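Local coordinates for protein fusion DH (Streptomyces sp. MJ635-86F5, PDB 6K97) that probably dehydrates polyketide intermediates in cremimycin biosynthesis, being an engineered fusion of a split polyketide synthase dehydratase domain with a double hot dog fold, at residues I72-G75 with T76-V79; A200-Y203 with A204-D208; R325-S329 with A330-A334; G52-L56 with R57-W61. All blocks are in the same frame, centred on the assembly; numbering follows the deposited sequence.

Contacts 1 and 4 belong to the N-terminal part of the fusion, contacts 2 and 3 to the C-terminal part. Contact 1 is the core member: a mainly apolar helix start near the middle of the chain. Contact 4, its centre about 13 Å from that of contact 1, is partly buried at the end of strand 48-55 and adds a salt bridge; the two meet where Val73 CG2 packs at 4.2 Å from Leu54 CD2. Contact 2 lies on helix 199-208, with one greasy and one exposed side. Contact 3 is a surface contact near the C-terminus. Contacts 1 and 3 both start helices, one with a proline at the N-cap position, the other capped by the Ser328 hydroxyl.

Contact 1: I72-G75 with T76-V79; sequences IVPG and TAFV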
loop_
_atom_site.group_PDB
_atom_site.type_symbol
_atom_site.label_atom_id
_atom_site.label_comp_id
_atom_site.label_asym_id
_atom_site.label_seq_id
_atom_site.Cartn_x
_atom_site.Cartn_y
_atom_site.Cartn_z
ATOM N N ILE A 72 -24.018 -1.323 9.485
ATOM C CA ILE A 72 -22.621 -1.658 9.807
ATOM C C ILE A 72 -22.190 -2.800 8.962
ATOM O O ILE A 72 -23.022 -3.639 8.561
ATOM C CB ILE A 72 -22.418 -2.069 11.279
ATOM C CG1 ILE A 72 -23.015 -3.442 11.602
ATOM C CG2 ILE A 72 -23.047 -1.058 12.234
ATOM C CD1 ILE A 72 -22.724 -3.867 13.043
ATOM N N VAL A 73 -20.898 -2.815 8.646
ATOM C CA VAL A 73 -20.389 -3.849 7.795
ATOM C C VAL A 73 -20.549 -5.131 8.553
ATOM O O VAL A 73 -20.127 -5.220 9.698
ATOM C CB VAL A 73 -18.914 -3.569 7.463
ATOM C CG1 VAL A 73 -18.264 -4.752 6.748
ATOM C CG2 VAL A 73 -18.779 -2.300 6.617
ATOM N N PRO A 74 -21.142 -6.141 7.946
ATOM C CA PRO A 74 -21.215 -7.446 8.675
ATOM C C PRO A 74 -19.866 -8.130 8.944
ATOM O O PRO A 74 -18.894 -7.885 8.235
ATOM C CB PRO A 74 -22.058 -8.351 7.758
ATOM C CG PRO A 74 -21.974 -7.734 6.418
ATOM C CD PRO A 74 -21.564 -6.277 6.545
ATOM N N GLY A 75 -19.857 -9.008 9.955
ATOM C CA GLY A 75 -18.686 -9.738 10.310
ATOM C C GLY A 75 -18.232 -10.591 9.134
ATOM O O GLY A 75 -17.039 -10.705 8.893
ATOM N N THR A 76 -19.184 -11.187 8.404
ATOM C CA THR A 76 -18.831 -12.027 7.319
ATOM C C THR A 76 -18.168 -11.237 6.195
ATOM O O THR A 76 -17.401 -11.803 5.458
ATOM C CB THR A 76 -20.012 -12.825 6.751
ATOM O OG1 THR A 76 -21.005 -11.923 6.271
ATOM C CG2 THR A 76 -20.546 -13.789 7.777
ATOM N N ALA A 77 -18.403 -9.940 6.084
ATOM C CA ALA A 77 -17.648 -9.133 5.116
ATOM C C ALA A 77 -16.207 -8.971 5.513
ATOM O O ALA A 77 -15.306 -8.999 4.636
ATOM C CB ALA A 77 -18.266 -7.771 4.909
ATOM N N PHE A 78 -15.941 -8.820 6.799
ATOM C CA PHE A 78 -14.518 -8.791 7.216
ATOM C C PHE A 78 -13.852 -10.160 6.966
ATOM O O PHE A 78 -12.705 -10.261 6.544
ATOM C CB PHE A 78 -14.413 -8.430 8.682
ATOM C CG PHE A 78 -14.767 -6.997 8.991
ATOM C CD1 PHE A 78 -14.041 -5.966 8.432
ATOM C CD2 PHE A 78 -15.817 -6.687 9.829
ATOM C CE1 PHE A 78 -14.383 -4.647 8.686
ATOM C CE2 PHE A 78 -16.140 -5.361 10.126
ATOM C CZ PHE A 78 -15.415 -4.358 9.566
ATOM N N VAL A 79 -14.606 -11.228 7.166
ATOM C CA VAL A 79 -14.156 -12.563 6.760
ATOM C C VAL A 79 -13.830 -12.632 5.268
ATOM O O VAL A 79 -12.757 -13.163 4.885
ATOM C CB VAL A 79 -15.194 -13.597 7.082
ATOM C CG1 VAL A 79 -14.796 -14.951 6.554
ATOM C CG2 VAL A 79 -15.339 -13.709 8.592
#
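Phe78 lies beneath Val73 at the start of helix 75-88 in the N-terminal hot dog part of the fusion, where Pro74, last residue of the HxxxGxxxxP signature of dehydratase domains, is the N-cap. From the backbone outward, Phe78 CB rests 3.5 Å from Gly75 O. With CG beside the backbone N (chi1 -70°) the ring leans back over the incoming chain, bringing CD2 to 3.7 Å from Pro74 O and CE2 to 4.0 Å from Val73 O. At the tip, CZ meets Val73 CG1. That methyl sits over one ring face, offset toward the rim, in a CH-pi contact 4.2 Å from the centroid. It also touches Ala77 CB, 3.5 Å from CG1, and so wedges between ring and helix. Leu103 touches both Val73 and Phe78. An alanine in place of Phe78 would probably open a gap under Val73 CG1 and leave that methyl without its aromatic floor. Pro74 O accepts weak bonds from Ala77 N and Phe78 N. The Thr76 hydroxyl bonds to Pro252 O in the C-terminal part. The first straight helical bond runs from Val79 N to Gly75 O, 3.0 Å with 165° at the hydrogen and in the carbonyl plane.

Contact 2: A200-Y203 with A204-D208; sequences AGLY and ARLAD
Leu202 and Leu206, one turn apart on helix 199-208, cross at a slant on the buried side of this amphipathic helix, which belongs to the C-terminal hot dog part of the fusion. Leu206 sends CG back toward the earlier turn (chi1 -68°), bringing its CD1 to 3.9 Å from Leu202 CG. The same methyl comes obliquely to the Tyr203 ring, 4.4 Å from CD1 of that ring, so that it lies near both neighbours of the previous turn. Tyr203 points its ring outward from the helix: the hydroxyl bonds to His260 ND1 and Leu220 N, and the ring meets the imidazole of His260, on helix 252-266, with the planes at about 80°. Leu206 also rests on Phe211 of the next strand. Beneath the side chains the backbone bonds are regular, as from Leu206 N to Leu202 O at 2.9 Å. On the exposed side Arg205 behaves differently. Its chain bends at chi3 (-77°) and folds the guanidinium back over the peptide of Gly201, laying one flat face on the carbonyl instead of aiming an N-H at it. Gly201 O lies 3.2 Å above that plane, over its centre, and Arg205 NH2 comes 3.2 Å from Gly201 C.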
loop_
_atom_site.group_PDB
_atom_site.type_symbol
_atom_site.label_atom_id
_atom_site.label_comp_id
_atom_site.label_asym_id
_atom_site.label_seq_id
_atom_site.Cartn_x
_atom_site.Cartn_y
_atom_site.Cartn_z
ATOM N N ALA A 200 -39.458 -17.353 7.763
ATOM C CA ALA A 200 -39.968 -15.978 7.748
ATOM C C ALA A 200 -40.328 -15.584 9.179
ATOM O O ALA A 200 -40.095 -14.448 9.603
ATOM C CB ALA A 200 -41.172 -15.841 6.837
ATOM N N GLY A 201 -40.916 -16.531 9.913
ATOM C CA GLY A 201 -41.161 -16.329 11.339
ATOM C C GLY A 201 -39.902 -16.066 12.163
ATOM O O GLY A 201 -39.885 -15.179 13.058
ATOM N N LEU A 202 -38.823 -16.786 11.851
ATOM C CA LEU A 202 -37.544 -16.489 12.510
ATOM C C LEU A 202 -37.090 -15.025 12.228
ATOM O O LEU A 202 -36.690 -14.268 13.162
ATOM C CB LEU A 202 -36.476 -17.454 12.042
ATOM C CG LEU A 202 -35.085 -17.183 12.610
ATOM C CD1 LEU A 202 -35.074 -17.403 14.114
ATOM C CD2 LEU A 202 -34.101 -18.077 11.932
ATOM N N TYR A 203 -37.143 -14.621 10.954
ATOM C CA TYR A 203 -36.730 -13.263 10.602
ATOM C C TYR A 203 -37.596 -12.212 11.273
ATOM O O TYR A 203 -37.074 -11.195 11.724
ATOM C CB TYR A 203 -36.683 -13.081 9.107
ATOM C CG TYR A 203 -35.444 -13.620 8.461
ATOM C CD1 TYR A 203 -34.211 -13.199 8.850
ATOM C CD2 TYR A 203 -35.513 -14.557 7.443
ATOM C CE1 TYR A 203 -33.067 -13.684 8.258
ATOM C CE2 TYR A 203 -34.371 -15.074 6.859
ATOM C CZ TYR A 203 -33.146 -14.618 7.258
ATOM O OH TYR A 203 -31.974 -15.090 6.647
ATOM N N ALA A 204 -38.898 -12.469 11.436
ATOM C CA ALA A 204 -39.746 -11.499 12.173
ATOM C C ALA A 204 -39.317 -11.315 13.634
ATOM O O ALA A 204 -39.245 -10.204 14.138
ATOM C CB ALA A 204 -41.191 -11.888 12.089
ATOM N N ARG A 205 -39.042 -12.408 14.325
ATOM C CA ARG A 205 -38.594 -12.341 15.724
ATOM C C ARG A 205 -37.195 -11.688 15.848
ATOM O O ARG A 205 -36.914 -10.864 16.742
ATOM C CB ARG A 205 -38.649 -13.766 16.324
ATOM C CG ARG A 205 -40.092 -14.191 16.607
ATOM C CD ARG A 205 -40.166 -15.596 17.199
ATOM N NE ARG A 205 -39.976 -16.635 16.182
ATOM C CZ ARG A 205 -40.930 -17.158 15.418
ATOM N NH1 ARG A 205 -42.186 -16.768 15.478
ATOM N NH2 ARG A 205 -40.604 -18.086 14.560
ATOM N N LEU A 206 -36.309 -12.004 14.920
ATOM C CA LEU A 206 -35.029 -11.351 14.918
ATOM C C LEU A 206 -35.159 -9.820 14.740
ATOM O O LEU A 206 -34.463 -9.019 15.421
ATOM C CB LEU A 206 -34.181 -11.975 13.857
ATOM C CG LEU A 206 -33.757 -13.426 14.142
ATOM C CD1 LEU A 206 -32.954 -13.963 12.950
ATOM C CD2 LEU A 206 -32.908 -13.518 15.403
ATOM N N ALA A 207 -36.069 -9.415 13.855
ATOM C CA ALA A 207 -36.318 -7.996 13.594
ATOM C C ALA A 207 -36.807 -7.287 14.837
ATOM O O ALA A 207 -36.414 -6.151 15.114
ATOM C CB ALA A 207 -37.299 -7.829 12.444
ATOM N N ASP A 208 -37.645 -7.966 15.608
ATOM C CA ASP A 208 -38.144 -7.415 16.859
ATOM C C ASP A 208 -37.079 -7.226 17.891
ATOM O O ASP A 208 -37.263 -6.448 18.776
ATOM C CB ASP A 208 -39.248 -8.312 17.450
ATOM C CG ASP A 208 -40.588 -8.142 16.722
ATOM O OD1 ASP A 208 -40.803 -7.091 16.070
ATOM O OD2 ASP A 208 -41.402 -9.078 16.756
#

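Contact 3: R325-S329 with A330-A334; sequences RPVSS and AQLAA
Val327 and Leu332 face each other where strand 315-327 gives way to helix 329-334, a strand-to-helix junction with a serine N-cap in the C-terminal hot dog part of the fusion. The strand leads in through Arg325, whose backbone pairs with Leu275 and whose side chain makes a cation-pi contact with Phe277. Val327 makes the apolar contact. Its CG1, anti to the backbone N (chi1 173°), reaches across the junction to Leu332 CG at 3.9 Å, the two side chains crossing at about a right angle; Leu332 is the buried residue of the contact and also touches Pro102 in the N-terminal part of the chain. Ser328 follows as the cap. Its hydroxyl sits between the backbone N and carbonyl carbon (chi1 78°) and turns toward the first turn of the helix, where OG accepts a bond from Gln331 N, 3.0 Å long with 156° at the hydrogen. This gives a first-turn amide a side-chain acceptor, as an N-cap serine does. Ser328 O in turn takes a weak, long bond of 3.4 Å from Leu332 N. Ser329 opens the helix itself: its side chain touches Ala68, while Ser329 O accepts from Ala333 N at 3.0 Å. Around the cap the Gln331 chain, bent at chi2, curls past the serine hydroxyl. Gln331 CB stands 3.2 Å from Ser328 OG, and NE2 of the same glutamine comes to 3.3 Å from that oxygen at an angle too poor for a hydrogen bond.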
loop_
_atom_site.group_PDB
_atom_site.type_symbol
_atom_site.label_atom_id
_atom_site.label_comp_id
_atom_site.label_asym_id
_atom_site.label_seq_id
_atom_site.Cartn_x
_atom_site.Cartn_y
_atom_site.Cartn_z
ATOM N N ARG A 325 -21.221 -12.577 21.008
ATOM C CA ARG A 325 -21.227 -11.868 22.308
ATOM C C ARG A 325 -22.317 -10.791 22.355
ATOM O O ARG A 325 -22.771 -10.364 21.331
ATOM C CB ARG A 325 -19.867 -11.225 22.630
ATOM C CG ARG A 325 -19.532 -10.132 21.645
ATOM C CD ARG A 325 -18.203 -9.413 21.819
ATOM N NE ARG A 325 -17.994 -8.983 23.190
ATOM C CZ ARG A 325 -17.202 -7.988 23.570
ATOM N NH1 ARG A 325 -16.530 -7.237 22.692
ATOM N NH2 ARG A 325 -17.094 -7.723 24.877
ATOM N N PRO A 326 -22.675 -10.336 23.554
ATOM C CA PRO A 326 -23.706 -9.313 23.734
ATOM C C PRO A 326 -23.173 -7.988 23.311
ATOM O O PRO A 326 -22.059 -7.671 23.631
ATOM C CB PRO A 326 -23.938 -9.274 25.262
ATOM C CG PRO A 326 -23.223 -10.446 25.854
ATOM C CD PRO A 326 -22.133 -10.791 24.866
ATOM N N VAL A 327 -23.953 -7.225 22.586
ATOM C CA VAL A 327 -23.570 -5.881 22.195
ATOM C C VAL A 327 -24.666 -4.921 22.608
ATOM O O VAL A 327 -25.848 -5.234 22.469
ATOM C CB VAL A 327 -23.387 -5.809 20.695
ATOM C CG1 VAL A 327 -23.157 -4.363 20.245
ATOM C CG2 VAL A 327 -22.194 -6.668 20.315
ATOM N N SER A 328 -24.295 -3.758 23.093
ATOM C CA SER A 328 -25.310 -2.776 23.423
ATOM C C SER A 328 -25.632 -1.951 22.189
ATOM O O SER A 328 -24.726 -1.422 21.491
ATOM C CB SER A 328 -24.849 -1.840 24.525
ATOM O OG SER A 328 -23.979 -0.889 23.969
ATOM N N SER A 329 -26.931 -1.790 21.942
ATOM C CA SER A 329 -27.372 -0.942 20.822
ATOM C C SER A 329 -26.893 0.524 20.904
ATOM O O SER A 329 -26.642 1.156 19.881
ATOM C CB SER A 329 -28.879 -0.991 20.688
ATOM O OG SER A 329 -29.444 -0.061 21.537
ATOM N N ALA A 330 -26.751 1.033 22.126
ATOM C CA ALA A 330 -26.232 2.362 22.352
ATOM C C ALA A 330 -24.750 2.506 21.953
ATOM O O ALA A 330 -24.375 3.537 21.409
ATOM C CB ALA A 330 -26.447 2.776 23.823
ATOM N N GLN A 331 -23.909 1.501 22.203
ATOM C CA GLN A 331 -22.535 1.521 21.663
ATOM C C GLN A 331 -22.586 1.677 20.125
ATOM O O GLN A 331 -21.914 2.528 19.572
ATOM C CB GLN A 331 -21.738 0.250 22.017
ATOM C CG GLN A 331 -20.885 0.236 23.291
ATOM C CD GLN A 331 -21.308 1.176 24.407
ATOM O OE1 GLN A 331 -21.349 2.384 24.206
ATOM N NE2 GLN A 331 -21.573 0.634 25.610
ATOM N N LEU A 332 -23.416 0.892 19.445
ATOM C CA LEU A 332 -23.514 0.997 17.985
ATOM C C LEU A 332 -23.971 2.352 17.475
ATOM O O LEU A 332 -23.405 2.901 16.504
ATOM C CB LEU A 332 -24.451 -0.068 17.432
ATOM C CG LEU A 332 -23.946 -1.484 17.686
ATOM C CD1 LEU A 332 -24.941 -2.500 17.169
ATOM C CD2 LEU A 332 -22.588 -1.690 17.033
ATOM N N ALA A 333 -24.986 2.900 18.103
ATOM C CA ALA A 333 -25.409 4.243 17.725
ATOM C C ALA A 333 -24.230 5.246 17.887
ATOM O O ALA A 333 -24.118 6.211 17.157
ATOM C CB ALA A 333 -26.605 4.661 18.562
ATOM N N ALA A 334 -23.354 5.011 18.856
ATOM C CA ALA A 334 -22.225 5.906 19.117
ATOM C C ALA A 334 -21.168 5.843 18.024
ATOM O O ALA A 334 -20.679 6.869 17.567
ATOM C CB ALA A 334 -21.597 5.591 20.485
#

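Contact 4: G52-L56 with R57-W61; sequences GRLAL and REHPW
Glu58 OE2 lies at the edge of the Arg53 guanidinium, near the guanidinium plane, and the two flat groups are turned 56° apart. Arg53 NH1 stands 2.7 Å from Glu58 OE2 in a salt bridge whose hydrogen bond is bent (121°) and weak. The other flat group, the His59 ring, has Ala55 O at its edge, 4.0 Å from ND1, and Leu54 CD1 coming in obliquely to 3.7 Å from that same nitrogen; its far nitrogen NE2 bonds to Pro35 O. The reach of Arg53 comes from a chain extended from CG to NE, with CG anti to the backbone N (chi1 -176°), which crosses the Glu58 side chain at about a right angle. The arginine has a second acid as well, since NE makes a salt bridge to Glu135, and Gly26 of the second subunit packs against the side chain. A leucine at Arg53 would probably leave both Glu58 and Glu135 without their positive mate and set the Glu58 carboxylate free to turn. Below these groups the backbone folds on itself. Ala55 O takes weak bonds from Glu58 N, at 3.0 Å, and from His59 N, at 3.2 Å. Leu56 O also accepts from His59 N, at 3.0 Å, with the donor well above the carbonyl plane instead of on a lone pair. Two overlapping beta turns result, over residues 55-58 and 56-59, the second of type I. They carry the chain off the end of strand 48-55 in the N-terminal hot dog part of the fusion and send it on toward strand 65-67.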
loop_
_atom_site.group_PDB
_atom_site.type_symbol
_atom_site.label_atom_id
_atom_site.label_comp_id
_atom_site.label_asym_id
_atom_site.label_seq_id
_atom_site.Cartn_x
_atom_site.Cartn_y
_atom_site.Cartn_z
ATOM N N GLY A 52 -9.156 -0.285 -0.752
ATOM C CA GLY A 52 -10.375 -0.005 -1.502
ATOM C C GLY A 52 -11.153 1.112 -0.870
ATOM O O GLY A 52 -10.905 1.503 0.276
ATOM N N ARG A 53 -12.101 1.627 -1.633
ATOM C CA ARG A 53 -12.997 2.678 -1.171
ATOM C C ARG A 53 -14.298 2.001 -0.791
ATOM O O ARG A 53 -14.815 1.177 -1.547
ATOM C CB ARG A 53 -13.253 3.702 -2.286
ATOM C CG ARG A 53 -14.113 4.883 -1.849
ATOM C CD ARG A 53 -14.247 5.930 -2.950
ATOM N NE ARG A 53 -14.989 7.096 -2.467
ATOM C CZ ARG A 53 -16.316 7.256 -2.560
ATOM N NH1 ARG A 53 -17.084 6.335 -3.149
ATOM N NH2 ARG A 53 -16.890 8.351 -2.077
ATOM N N LEU A 54 -14.837 2.354 0.372
ATOM C CA LEU A 54 -16.104 1.808 0.805
ATOM C C LEU A 54 -17.189 2.860 1.074
ATOM O O LEU A 54 -17.150 3.605 2.062
ATOM C CB LEU A 54 -15.864 0.969 2.026
ATOM C CG LEU A 54 -17.012 0.060 2.419
ATOM C CD1 LEU A 54 -17.622 -0.670 1.240
ATOM C CD2 LEU A 54 -16.434 -0.918 3.408
ATOM N N ALA A 55 -18.165 2.911 0.166
ATOM C CA ALA A 55 -19.253 3.877 0.226
ATOM C C ALA A 55 -20.602 3.196 0.057
ATOM O O ALA A 55 -20.823 2.445 -0.846
ATOM C CB ALA A 55 -19.077 4.942 -0.846
ATOM N N LEU A 56 -21.535 3.501 0.923
ATOM C CA LEU A 56 -22.833 2.863 0.861
ATOM C C LEU A 56 -23.493 3.103 -0.494
ATOM O O LEU A 56 -24.181 2.236 -0.989
ATOM C CB LEU A 56 -23.687 3.352 2.013
ATOM C CG LEU A 56 -24.908 2.518 2.357
ATOM C CD1 LEU A 56 -24.573 1.084 2.589
ATOM C CD2 LEU A 56 -25.612 3.121 3.564
ATOM N N ARG A 57 -23.255 4.260 -1.105
ATOM C CA ARG A 57 -23.868 4.596 -2.385
ATOM C C ARG A 57 -23.396 3.688 -3.486
ATOM O O ARG A 57 -24.158 3.412 -4.402
ATOM C CB ARG A 57 -23.559 6.044 -2.767
ATOM C CG ARG A 57 -24.165 7.056 -1.805
ATOM C CD ARG A 57 -23.821 8.497 -2.173
ATOM N NE ARG A 57 -24.789 9.069 -3.109
ATOM C CZ ARG A 57 -25.828 9.847 -2.786
ATOM N NH1 ARG A 57 -26.083 10.199 -1.521
ATOM N NH2 ARG A 57 -26.630 10.284 -3.757
ATOM N N GLU A 58 -22.140 3.235 -3.444
ATOM C CA GLU A 58 -21.675 2.261 -4.432
ATOM C C GLU A 58 -22.081 0.834 -4.078
ATOM O O GLU A 58 -21.913 -0.045 -4.893
ATOM C CB GLU A 58 -20.152 2.307 -4.604
ATOM C CG GLU A 58 -19.541 3.630 -5.078
ATOM C CD GLU A 58 -18.034 3.672 -4.855
ATOM O OE1 GLU A 58 -17.479 2.743 -4.234
ATOM O OE2 GLU A 58 -17.381 4.641 -5.273
ATOM N N HIS A 59 -22.536 0.578 -2.852
ATOM C CA HIS A 59 -22.811 -0.792 -2.400
ATOM C C HIS A 59 -24.133 -0.847 -1.655
ATOM O O HIS A 59 -24.172 -1.197 -0.481
ATOM C CB HIS A 59 -21.691 -1.332 -1.485
ATOM C CG HIS A 59 -20.439 -1.729 -2.203
ATOM N ND1 HIS A 59 -19.256 -1.026 -2.077
ATOM C CD2 HIS A 59 -20.169 -2.769 -3.030
ATOM C CE1 HIS A 59 -18.316 -1.609 -2.805
ATOM N NE2 HIS A 59 -18.845 -2.673 -3.389
ATOM N N PRO A 60 -25.235 -0.545 -2.347
ATOM C CA PRO A 60 -26.499 -0.419 -1.603
ATOM C C PRO A 60 -26.971 -1.706 -0.920
ATOM O O PRO A 60 -27.719 -1.645 0.045
ATOM C CB PRO A 60 -27.513 0.039 -2.674
ATOM C CG PRO A 60 -26.713 0.371 -3.892
ATOM C CD PRO A 60 -25.416 -0.353 -3.798
ATOM N N TRP A 61 -26.530 -2.856 -1.389
ATOM C CA TRP A 61 -26.834 -4.103 -0.672
ATOM C C TRP A 61 -26.429 -4.085 0.812
ATOM O O TRP A 61 -27.136 -4.675 1.653
ATOM C CB TRP A 61 -26.205 -5.305 -1.343
ATOM C CG TRP A 61 -24.743 -5.288 -1.399
ATOM C CD1 TRP A 61 -23.966 -4.530 -2.225
ATOM C CD2 TRP A 61 -23.847 -6.108 -0.655
ATOM N NE1 TRP A 61 -22.634 -4.839 -2.044
ATOM C CE2 TRP A 61 -22.532 -5.789 -1.074
ATOM C CE3 TRP A 61 -24.026 -7.078 0.319
ATOM C CZ2 TRP A 61 -21.412 -6.363 -0.532
ATOM C CZ3 TRP A 61 -22.897 -7.689 0.851
ATOM C CH2 TRP A 61 -21.606 -7.323 0.433
#